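Local coordinates for protein transcriptional regulator (Saccharomonospora viridis, PDB 4KWA) that probably acts as a TetR-family transcriptional repressor that binds operator DNA, and holds a choline ion in its C-terminal ligand-binding domain, at residues 14-23 with 97-108; 154-163 with 178-186. One frame throughout, in Å; residues are numbered along the deposited sequence. Where two conformers were deposited one is given.

Interaction 1 (14-23 with 97-108); sequences WRLIARRGYH and DEWSVWLQVWTE. With CHT (choline ion), chain E; EDO (1,2-ethanediol), chain D.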
loop_
_atom_site.group_PDB
_atom_site.type_symbol
_atom_site.label_atom_id
_atom_site.label_comp_id
_atom_site.label_asym_id
_atom_site.label_seq_id
_atom_site.Cartn_x
_atom_site.Cartn_y
_atom_site.Cartn_z
ATOM N N TRP A 14 -15.467 11.113 -6.200
ATOM C CA TRP A 14 -14.065 10.992 -5.778
ATOM C C TRP A 14 -13.819 11.327 -4.330
ATOM O O TRP A 14 -13.245 10.540 -3.554
ATOM C CB TRP A 14 -13.162 11.905 -6.631
ATOM C CG TRP A 14 -11.672 11.777 -6.304
ATOM C CD1 TRP A 14 -10.875 12.604 -5.493
ATOM C CD2 TRP A 14 -10.797 10.762 -6.819
ATOM N NE1 TRP A 14 -9.582 12.098 -5.474
ATOM C CE2 TRP A 14 -9.510 10.998 -6.298
ATOM C CE3 TRP A 14 -10.996 9.671 -7.652
ATOM C CZ2 TRP A 14 -8.401 10.172 -6.604
ATOM C CZ3 TRP A 14 -9.889 8.843 -7.979
ATOM C CH2 TRP A 14 -8.593 9.122 -7.446
ATOM N N ARG A 15 -14.405 12.455 -3.929
ATOM C CA ARG A 15 -14.315 12.945 -2.568
ATOM C C ARG A 15 -15.008 12.028 -1.534
ATOM O O ARG A 15 -14.407 11.686 -0.497
ATOM C CB ARG A 15 -14.814 14.392 -2.531
ATOM C CG ARG A 15 -14.679 15.061 -1.161
ATOM C CD ARG A 15 -15.151 16.471 -1.128
ATOM N NE ARG A 15 -16.461 16.736 -1.702
ATOM C CZ ARG A 15 -16.582 17.201 -2.931
ATOM N NH1 ARG A 15 -15.479 17.365 -3.649
ATOM N NH2 ARG A 15 -17.737 17.413 -3.458
ATOM N N LEU A 16 -16.195 11.536 -1.899
ATOM C CA LEU A 16 -16.916 10.615 -1.052
ATOM C C LEU A 16 -16.190 9.263 -0.913
ATOM O O LEU A 16 -16.074 8.716 0.194
ATOM C CB LEU A 16 -18.345 10.468 -1.555
ATOM C CG LEU A 16 -19.298 11.667 -1.528
ATOM C CD1 LEU A 16 -20.699 11.303 -2.057
ATOM C CD2 LEU A 16 -19.342 12.138 -0.069
ATOM N N ILE A 17 -15.660 8.795 -2.009
ATOM C CA ILE A 17 -14.929 7.524 -2.041
ATOM C C ILE A 17 -13.648 7.679 -1.158
ATOM O O ILE A 17 -13.311 6.818 -0.386
ATOM C CB ILE A 17 -14.579 7.161 -3.498
ATOM C CG1 ILE A 17 -15.836 6.691 -4.239
ATOM C CG2 ILE A 17 -13.509 6.041 -3.534
ATOM C CD1 ILE A 17 -15.737 6.630 -5.741
ATOM N N ALA A 18 -12.966 8.805 -1.286
ATOM C CA ALA A 18 -11.774 9.087 -0.471
ATOM C C ALA A 18 -12.040 9.131 0.997
ATOM O O ALA A 18 -11.351 8.518 1.833
ATOM C CB ALA A 18 -11.189 10.406 -0.920
ATOM N N ARG A 19 -13.100 9.847 1.373
ATOM C CA ARG A 19 -13.330 10.063 2.805
ATOM C C ARG A 19 -14.170 9.029 3.522
ATOM O O ARG A 19 -14.074 8.889 4.750
ATOM C CB ARG A 19 -13.929 11.465 2.939
ATOM C CG ARG A 19 -12.989 12.429 2.278
ATOM C CD ARG A 19 -13.328 13.865 2.524
ATOM N NE ARG A 19 -12.405 14.677 1.780
ATOM C CZ ARG A 19 -12.457 16.012 1.724
ATOM N NH1 ARG A 19 -11.601 16.685 0.980
ATOM N NH2 ARG A 19 -13.390 16.671 2.372
ATOM N N ARG A 20 -14.967 8.273 2.782
ATOM C CA ARG A 20 -15.855 7.278 3.370
ATOM C C ARG A 20 -15.589 5.833 2.996
ATOM O O ARG A 20 -16.053 4.935 3.706
ATOM C CB ARG A 20 -17.315 7.633 2.988
ATOM C CG ARG A 20 -17.811 9.032 3.415
ATOM C CD ARG A 20 -19.355 9.094 3.302
ATOM N NE ARG A 20 -19.911 10.427 3.081
ATOM C CZ ARG A 20 -21.215 10.680 2.885
ATOM N NH1 ARG A 20 -22.104 9.710 2.917
ATOM N NH2 ARG A 20 -21.630 11.917 2.710
ATOM N N GLY A 21 -14.869 5.653 1.893
ATOM C CA GLY A 21 -14.577 4.371 1.296
ATOM C C GLY A 21 -15.630 3.968 0.246
ATOM O O GLY A 21 -16.880 4.081 0.427
ATOM N N TYR A 22 -15.096 3.537 -0.913
ATOM C CA TYR A 22 -15.853 3.141 -2.068
ATOM C C TYR A 22 -17.044 2.269 -1.775
ATOM O O TYR A 22 -18.134 2.540 -2.273
ATOM C CB TYR A 22 -14.932 2.372 -3.033
ATOM C CG TYR A 22 -15.672 1.789 -4.164
ATOM C CD1 TYR A 22 -16.167 2.579 -5.184
ATOM C CD2 TYR A 22 -15.804 0.428 -4.285
ATOM C CE1 TYR A 22 -16.848 2.035 -6.240
ATOM C CE2 TYR A 22 -16.468 -0.120 -5.383
ATOM C CZ TYR A 22 -16.959 0.688 -6.348
ATOM O OH TYR A 22 -17.654 0.134 -7.399
ATOM N N HIS A 23 -16.880 1.261 -0.916
ATOM C CA HIS A 23 -18.047 0.330 -0.623
ATOM C C HIS A 23 -19.120 0.900 0.320
ATOM O O HIS A 23 -20.224 0.316 0.481
ATOM C CB HIS A 23 -17.522 -1.020 -0.172
ATOM C CG HIS A 23 -16.732 -1.734 -1.270
ATOM N ND1 HIS A 23 -17.336 -2.387 -2.324
ATOM C CD2 HIS A 23 -15.396 -1.898 -1.440
ATOM C CE1 HIS A 23 -16.396 -2.914 -3.108
ATOM N NE2 HIS A 23 -15.212 -2.652 -2.573
ATOM N N ASP A 97 -6.584 12.908 -0.080
ATOM C CA ASP A 97 -7.710 12.146 -0.663
ATOM C C ASP A 97 -7.261 11.227 -1.764
ATOM O O ASP A 97 -7.754 10.087 -1.907
ATOM C CB ASP A 97 -8.769 13.110 -1.183
ATOM C CG ASP A 97 -9.572 13.780 -0.072
ATOM O OD1 ASP A 97 -9.498 13.382 1.075
ATOM O OD2 ASP A 97 -10.234 14.779 -0.366
ATOM N N GLU A 98 -6.373 11.712 -2.640
ATOM C CA GLU A 98 -5.875 10.853 -3.686
ATOM C C GLU A 98 -5.230 9.622 -3.097
ATOM O O GLU A 98 -5.532 8.503 -3.524
ATOM C CB GLU A 98 -4.951 11.632 -4.622
ATOM C CG GLU A 98 -5.699 12.682 -5.431
ATOM C CD GLU A 98 -4.778 13.454 -6.372
ATOM O OE1 GLU A 98 -3.565 13.261 -6.308
ATOM O OE2 GLU A 98 -5.249 14.214 -7.211
ATOM N N TRP A 99 -4.407 9.804 -2.036
ATOM C CA TRP A 99 -3.844 8.661 -1.396
ATOM C C TRP A 99 -4.902 7.714 -0.914
ATOM O O TRP A 99 -4.755 6.511 -1.067
ATOM C CB TRP A 99 -2.898 9.075 -0.249
ATOM C CG TRP A 99 -1.483 9.383 -0.693
ATOM C CD1 TRP A 99 -1.024 10.519 -1.216
ATOM C CD2 TRP A 99 -0.389 8.438 -0.764
ATOM N NE1 TRP A 99 0.315 10.396 -1.578
ATOM C CE2 TRP A 99 0.731 9.122 -1.299
ATOM C CE3 TRP A 99 -0.245 7.098 -0.440
ATOM C CZ2 TRP A 99 2.012 8.506 -1.474
ATOM C CZ3 TRP A 99 1.043 6.480 -0.596
ATOM C CH2 TRP A 99 2.158 7.197 -1.107
ATOM N N SER A 100 -5.934 8.266 -0.284
ATOM C CA SER A 100 -7.037 7.460 0.245
ATOM C C SER A 100 -7.636 6.574 -0.834
ATOM O O SER A 100 -7.993 5.428 -0.574
ATOM C CB SER A 100 -8.143 8.334 0.866
ATOM O OG SER A 100 -7.710 9.065 2.010
ATOM N N VAL A 101 -7.784 7.119 -2.039
ATOM C CA VAL A 101 -8.332 6.397 -3.137
ATOM C C VAL A 101 -7.333 5.369 -3.689
ATOM O O VAL A 101 -7.757 4.234 -4.002
ATOM C CB VAL A 101 -8.762 7.340 -4.238
ATOM C CG1 VAL A 101 -9.172 6.532 -5.473
ATOM C CG2 VAL A 101 -9.895 8.201 -3.690
ATOM N N TRP A 102 -6.062 5.766 -3.847
ATOM C CA TRP A 102 -5.044 4.809 -4.341
ATOM C C TRP A 102 -4.909 3.588 -3.467
ATOM O O TRP A 102 -4.840 2.470 -4.040
ATOM C CB TRP A 102 -3.691 5.393 -4.773
ATOM C CG TRP A 102 -3.832 6.379 -5.914
ATOM C CD1 TRP A 102 -3.599 7.713 -5.840
ATOM C CD2 TRP A 102 -4.284 6.111 -7.269
ATOM N NE1 TRP A 102 -3.854 8.311 -7.066
ATOM C CE2 TRP A 102 -4.312 7.355 -7.942
ATOM C CE3 TRP A 102 -4.747 4.947 -7.957
ATOM C CZ2 TRP A 102 -4.671 7.470 -9.284
ATOM C CZ3 TRP A 102 -5.095 5.052 -9.304
ATOM C CH2 TRP A 102 -5.076 6.320 -9.951
ATOM N N LEU A 103 -4.939 3.753 -2.155
ATOM C CA LEU A 103 -4.935 2.586 -1.258
ATOM C C LEU A 103 -6.122 1.649 -1.624
ATOM O O LEU A 103 -6.015 0.396 -1.578
ATOM C CB LEU A 103 -5.051 2.955 0.228
ATOM C CG LEU A 103 -3.764 3.129 1.045
ATOM C CD1 LEU A 103 -2.871 4.211 0.515
ATOM C CD2 LEU A 103 -3.983 3.359 2.514
ATOM N N GLN A 104 -7.273 2.214 -1.938
ATOM C CA GLN A 104 -8.433 1.353 -2.287
ATOM C C GLN A 104 -8.248 0.666 -3.668
ATOM O O GLN A 104 -8.730 -0.441 -3.940
ATOM C CB GLN A 104 -9.715 2.172 -2.205
ATOM C CG GLN A 104 -9.972 2.786 -0.859
ATOM C CD GLN A 104 -11.212 3.676 -0.930
ATOM O OE1 GLN A 104 -12.327 3.205 -1.210
ATOM N NE2 GLN A 104 -11.024 4.885 -0.610
ATOM N N VAL A 105 -7.583 1.410 -4.537
ATOM C CA VAL A 105 -7.324 0.906 -5.848
ATOM C C VAL A 105 -6.378 -0.248 -5.845
ATOM O O VAL A 105 -6.562 -1.234 -6.607
ATOM C CB VAL A 105 -6.848 2.029 -6.770
ATOM C CG1 VAL A 105 -6.289 1.524 -8.122
ATOM C CG2 VAL A 105 -8.075 2.853 -7.087
ATOM N N TRP A 106 -5.423 -0.224 -4.915
ATOM C CA TRP A 106 -4.520 -1.382 -4.864
ATOM C C TRP A 106 -5.309 -2.668 -4.645
ATOM O O TRP A 106 -5.054 -3.710 -5.263
ATOM C CB TRP A 106 -3.443 -1.146 -3.774
ATOM C CG TRP A 106 -2.617 -0.040 -3.983
ATOM C CD1 TRP A 106 -2.220 0.513 -5.181
ATOM C CD2 TRP A 106 -1.886 0.633 -2.977
ATOM N NE1 TRP A 106 -1.374 1.524 -4.955
ATOM C CE2 TRP A 106 -1.089 1.582 -3.614
ATOM C CE3 TRP A 106 -1.820 0.507 -1.556
ATOM C CZ2 TRP A 106 -0.266 2.453 -2.912
ATOM C CZ3 TRP A 106 -1.000 1.388 -0.850
ATOM C CH2 TRP A 106 -0.235 2.348 -1.536
ATOM N N THR A 107 -6.290 -2.644 -3.717
ATOM C CA THR A 107 -7.114 -3.762 -3.549
ATOM C C THR A 107 -8.040 -4.045 -4.689
ATOM O O THR A 107 -8.127 -5.146 -5.142
ATOM C CB THR A 107 -7.971 -3.653 -2.269
ATOM O OG1 THR A 107 -7.170 -4.222 -1.289
ATOM C CG2 THR A 107 -9.249 -4.510 -2.351
ATOM N N GLU A 108 -8.773 -3.051 -5.140
ATOM C CA GLU A 108 -9.735 -3.281 -6.225
ATOM C C GLU A 108 -9.027 -3.766 -7.495
ATOM O O GLU A 108 -9.626 -4.480 -8.313
ATOM C CB GLU A 108 -10.564 -2.036 -6.529
ATOM C CG GLU A 108 -11.411 -1.580 -5.358
ATOM C CD GLU A 108 -12.427 -2.626 -4.956
ATOM O OE1 GLU A 108 -13.037 -3.158 -5.912
ATOM O OE2 GLU A 108 -12.585 -2.932 -3.722
HETATM C C4 CHT E . 0.804 6.448 -7.772
HETATM C C5 CHT E . 0.503 7.706 -6.956
HETATM C C6 CHT E . 0.253 6.477 -4.820
HETATM C C7 CHT E . 0.116 8.856 -4.895
HETATM C C8 CHT E . 2.259 7.679 -5.277
HETATM O O6 CHT E . 0.032 6.554 -8.978
HETATM N N1 CHT E . 0.794 7.668 -5.495
HETATM C C1 EDO D . -17.533 15.598 1.575
HETATM O O1 EDO D . -18.424 15.976 0.388
HETATM C C2 EDO D . -17.081 14.133 1.656
HETATM O O2 EDO D . -17.409 13.257 2.802
#
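Val101 covers one face of the Trp14 indole, and CG of Glu98 lies at the ring's edge. CG2 of Val101 makes a CH-pi contact over the face of the six-membered ring of Trp14, 3.9 Å from its centroid. Chi1 of Trp14, -177°, turns the indole away from its own N and out to helix 94-109. The carboxylate of Glu98 turns to Arg66 and Asn59. The His23 ring has CD2 of Tyr22 over one face and OE2 of Glu108 at its edge. His23 NE2 gives a hydrogen bond of 2.9 Å to Glu108 OE2, entering from above the carboxylate plane. The guanidinium of Arg19 has CG of Arg15 over one face and Asp97 at its edge. Arg19 and Asp97 form a side-on salt bridge with two donors on one oxygen: Arg19 NH1 reaches Asp97 OD2 at 2.7 Å on the syn lone pair, and Arg19 NE bonds to the same atom from outside the carboxylate plane. Trp99 points away from 14-23, with choline C7 over one face of its ring.

The backbones come closest at Ala18 and Ser100, CA to CA 5.1 Å; Ser100 CB lies 3.4 Å from Ala18 O. The Gln104 amide bridges the end of helix 2-20. Gln104 OE1 takes the N-H of Tyr22 at 2.8 Å, in the carbonyl plane on a lone pair. Gln104 NE2 gives a nearly straight bond (176°) to Ile17 O, 3.0 Å away, and a second to Ser100 O. Ile17 O also accepts from Gly21 N, on the opposite face of its carbonyl plane. These bonds fix the amide's rotation and tie down the turn at Gly21. The helix segments cross at 75°. This is the interface between DNA-binding and ligand-binding domains of a TetR-family regulator.

Interaction 2 (154-163 with 178-186); sequences RLSALIDGLG and MRQHLNDFI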
loop_
_atom_site.group_PDB
_atom_site.type_symbol
_atom_site.label_atom_id
_atom_site.label_comp_id
_atom_site.label_asym_id
_atom_site.label_seq_id
_atom_site.Cartn_x
_atom_site.Cartn_y
_atom_site.Cartn_z
ATOM N N ARG A 154 12.904 1.283 -6.669
ATOM C CA ARG A 154 13.089 1.564 -5.238
ATOM C C ARG A 154 12.435 2.810 -4.760
ATOM O O ARG A 154 11.782 2.771 -3.714
ATOM C CB ARG A 154 14.565 1.565 -4.897
ATOM C CG ARG A 154 14.981 1.639 -3.471
ATOM C CD ARG A 154 16.425 1.209 -3.152
ATOM N NE ARG A 154 16.681 -0.197 -3.475
ATOM C CZ ARG A 154 17.836 -0.843 -3.445
ATOM N NH1 ARG A 154 17.848 -2.172 -3.773
ATOM N NH2 ARG A 154 18.936 -0.209 -3.082
ATOM N N LEU A 155 12.613 3.939 -5.480
ATOM C CA LEU A 155 12.008 5.193 -5.026
ATOM C C LEU A 155 10.506 5.093 -4.965
ATOM O O LEU A 155 9.894 5.524 -3.944
ATOM C CB LEU A 155 12.508 6.385 -5.853
ATOM C CG LEU A 155 11.965 7.711 -5.432
ATOM C CD1 LEU A 155 12.241 8.020 -3.950
ATOM C CD2 LEU A 155 12.528 8.761 -6.387
ATOM N N SER A 156 9.878 4.544 -5.975
ATOM C CA SER A 156 8.439 4.382 -6.014
ATOM C C SER A 156 7.866 3.530 -4.928
ATOM O O SER A 156 6.837 3.884 -4.308
ATOM C CB SER A 156 7.942 3.875 -7.370
ATOM O OG SER A 156 8.548 2.715 -7.771
ATOM N N ALA A 157 8.566 2.433 -4.689
ATOM C CA ALA A 157 8.239 1.535 -3.591
ATOM C C ALA A 157 8.346 2.216 -2.225
ATOM O O ALA A 157 7.376 2.071 -1.374
ATOM C CB ALA A 157 9.014 0.241 -3.659
ATOM N N LEU A 158 9.444 2.964 -2.009
ATOM C CA LEU A 158 9.704 3.651 -0.746
ATOM C C LEU A 158 8.578 4.662 -0.495
ATOM O O LEU A 158 7.998 4.765 0.572
ATOM C CB LEU A 158 11.067 4.297 -0.790
ATOM C CG LEU A 158 11.495 5.074 0.464
ATOM C CD1 LEU A 158 11.452 4.209 1.719
ATOM C CD2 LEU A 158 12.881 5.654 0.324
ATOM N N ILE A 159 8.257 5.388 -1.542
ATOM C CA ILE A 159 7.208 6.359 -1.436
ATOM C C ILE A 159 5.912 5.756 -1.014
ATOM O O ILE A 159 5.235 6.290 -0.123
ATOM C CB ILE A 159 7.035 7.155 -2.738
ATOM C CG1 ILE A 159 8.228 8.092 -2.960
ATOM C CG2 ILE A 159 5.643 7.826 -2.738
ATOM C CD1 ILE A 159 8.327 8.667 -4.345
ATOM N N ASP A 160 5.464 4.716 -1.709
ATOM C CA ASP A 160 4.174 4.028 -1.350
ATOM C C ASP A 160 4.156 3.474 0.110
ATOM O O ASP A 160 3.213 3.646 0.855
ATOM C CB ASP A 160 3.914 2.914 -2.346
ATOM C CG ASP A 160 3.480 3.415 -3.675
ATOM O OD1 ASP A 160 3.053 4.553 -3.776
ATOM O OD2 ASP A 160 3.517 2.660 -4.584
ATOM N N GLY A 161 5.246 2.861 0.528
ATOM C CA GLY A 161 5.386 2.380 1.858
ATOM C C GLY A 161 5.309 3.432 2.963
ATOM O O GLY A 161 4.712 3.229 4.029
ATOM N N LEU A 162 5.974 4.527 2.737
ATOM C CA LEU A 162 5.963 5.648 3.657
ATOM C C LEU A 162 4.603 6.212 3.680
ATOM O O LEU A 162 4.104 6.526 4.798
ATOM C CB LEU A 162 7.035 6.699 3.252
ATOM C CG LEU A 162 8.499 6.214 3.447
ATOM C CD1 LEU A 162 9.342 7.267 2.747
ATOM C CD2 LEU A 162 8.809 6.162 4.948
ATOM N N GLY A 163 3.897 6.259 2.550
ATOM C CA GLY A 163 2.558 6.852 2.595
ATOM C C GLY A 163 1.560 6.119 3.408
ATOM O O GLY A 163 0.737 6.681 4.104
HETATM N N MSE A 178 7.974 11.950 6.559
HETATM C CA MSE A 178 8.088 11.285 5.251
HETATM C C MSE A 178 8.941 12.139 4.300
HETATM O O MSE A 178 9.766 11.631 3.506
HETATM C CB MSE A 178 6.628 11.115 4.726
HETATM C CG MSE A 178 6.651 10.677 3.288
HETATM SE SE MSE A 178 4.836 10.023 2.809
HETATM C CE MSE A 178 5.184 9.543 0.993
ATOM N N ARG A 179 8.666 13.420 4.295
ATOM C CA ARG A 179 9.411 14.375 3.491
ATOM C C ARG A 179 10.882 14.313 3.810
ATOM O O ARG A 179 11.666 14.200 2.926
ATOM C CB ARG A 179 8.911 15.813 3.639
ATOM C CG ARG A 179 9.554 16.781 2.678
ATOM C CD ARG A 179 9.124 18.223 2.870
ATOM N NE ARG A 179 7.740 18.446 2.533
ATOM C CZ ARG A 179 6.785 18.698 3.407
ATOM N NH1 ARG A 179 7.026 18.773 4.681
ATOM N NH2 ARG A 179 5.561 18.881 3.002
ATOM N N GLN A 180 11.210 14.367 5.098
ATOM C CA GLN A 180 12.605 14.264 5.589
ATOM C C GLN A 180 13.288 12.925 5.191
ATOM O O GLN A 180 14.392 12.912 4.670
ATOM C CB GLN A 180 12.640 14.414 7.137
ATOM C CG GLN A 180 14.070 14.719 7.634
ATOM C CD GLN A 180 14.115 15.252 9.065
ATOM O OE1 GLN A 180 14.997 16.040 9.424
ATOM N NE2 GLN A 180 13.142 14.859 9.872
ATOM N N HIS A 181 12.577 11.830 5.416
ATOM C CA HIS A 181 13.102 10.525 5.024
ATOM C C HIS A 181 13.433 10.448 3.526
ATOM O O HIS A 181 14.461 9.920 3.091
ATOM C CB HIS A 181 12.086 9.432 5.447
ATOM C CG HIS A 181 12.637 8.044 5.280
ATOM N ND1 HIS A 181 13.118 7.303 6.350
ATOM C CD2 HIS A 181 12.988 7.356 4.171
ATOM C CE1 HIS A 181 13.662 6.188 5.899
ATOM N NE2 HIS A 181 13.567 6.172 4.589
ATOM N N LEU A 182 12.508 10.906 2.677
ATOM C CA LEU A 182 12.676 10.863 1.240
ATOM C C LEU A 182 13.799 11.820 0.744
ATOM O O LEU A 182 14.599 11.432 -0.088
ATOM C CB LEU A 182 11.344 11.193 0.540
ATOM C CG LEU A 182 10.286 10.082 0.535
ATOM C CD1 LEU A 182 8.912 10.583 0.086
ATOM C CD2 LEU A 182 10.784 8.920 -0.311
ATOM N N ASN A 183 13.869 13.013 1.328
ATOM C CA ASN A 183 14.939 13.946 1.017
ATOM C C ASN A 183 16.309 13.333 1.466
ATOM O O ASN A 183 17.305 13.459 0.736
ATOM C CB ASN A 183 14.559 15.366 1.523
ATOM C CG ASN A 183 13.636 16.099 0.547
ATOM O OD1 ASN A 183 12.407 16.203 0.750
ATOM N ND2 ASN A 183 14.199 16.535 -0.560
ATOM N N ASP A 184 16.367 12.629 2.604
ATOM C CA ASP A 184 17.595 11.921 3.030
ATOM C C ASP A 184 17.996 10.848 2.035
ATOM O O ASP A 184 19.139 10.654 1.753
ATOM C CB ASP A 184 17.451 11.367 4.438
ATOM C CG ASP A 184 17.498 12.480 5.515
ATOM O OD1 ASP A 184 17.870 13.623 5.143
ATOM O OD2 ASP A 184 17.200 12.217 6.727
ATOM N N PHE A 185 17.033 10.111 1.530
ATOM C CA PHE A 185 17.314 9.048 0.575
ATOM C C PHE A 185 17.888 9.734 -0.685
ATOM O O PHE A 185 18.797 9.210 -1.280
ATOM C CB PHE A 185 15.985 8.336 0.211
ATOM C CG PHE A 185 16.138 7.217 -0.832
ATOM C CD1 PHE A 185 16.678 6.000 -0.500
ATOM C CD2 PHE A 185 15.771 7.423 -2.114
ATOM C CE1 PHE A 185 16.893 5.020 -1.452
ATOM C CE2 PHE A 185 15.997 6.427 -3.100
ATOM C CZ PHE A 185 16.499 5.246 -2.731
ATOM N N ILE A 186 17.244 10.778 -1.188
ATOM C CA ILE A 186 17.742 11.447 -2.406
ATOM C C ILE A 186 19.177 11.941 -2.153
ATOM O O ILE A 186 20.121 11.651 -2.869
ATOM C CB ILE A 186 16.844 12.629 -2.801
ATOM C CG1 ILE A 186 15.494 12.100 -3.303
ATOM C CG2 ILE A 186 17.526 13.549 -3.820
ATOM C CD1 ILE A 186 14.449 13.173 -3.464
#
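Helix segments 154-163 and 178-186 run antiparallel, their directions 163° apart and their axes 10.7 Å at closest approach. They belong to the last two helices of the C-terminal domain, which in TetR-family regulators commonly build the dimer interface. Leu162 and Met178 bring the backbones closest, CA to CA 6.2 Å. No hydrogen bond crosses between the segments.

Leu182 is a knob in a hole formed by Leu155, Leu158, Ile159 and Leu162. Leu182 CG lies 3.7 Å from Leu162 CD1, while Leu182 CD2 fills the hole and reaches Ile159 CG1 at 3.8 Å. Leu158 and Phe185 lie alongside each other, pointing opposite ways. Leu158 CD2 sits over one face of the Phe185 ring, 4.1 Å from the centroid, in a CH-pi contact. CD1 of Leu155 approaches the same ring obliquely, and so does CG of Arg154. The His181 ring has CD2 of Leu162 over one face. His181 ND1 bonds to Glu150 of the second subunit and NE2 to Arg154 of the second subunit, so this side chain also links the two subunits.

At the other end selenomethionine Met178 stretches out fully, with chi3 at 180°, along Leu162 and Gly163. The methyl CE of Met178 ends 3.4 Å from the backbone O of Ile159.

The chain is the TetR-like part of a longer protein. The centres of the two contacts are 21 Å apart. Both segments of interaction 1 precede those of interaction 2 in the sequence. Interaction 1 joins helix 2-20 of the DNA-binding domain to helix 94-109, and interaction 2 lies wholly within the C-terminal domain, between helices 148-168 and 175-190. The two meet where helix 94-109 packs on helix 148-168. There Trp99 CH2 is 3.4 Å from Ile159 O, and Trp106 touches Asp160. Trp99 and Asp160 both line the choline pocket, and both contacts touch the second subunit. This placement is consistent with ligand-dependent control of DNA binding.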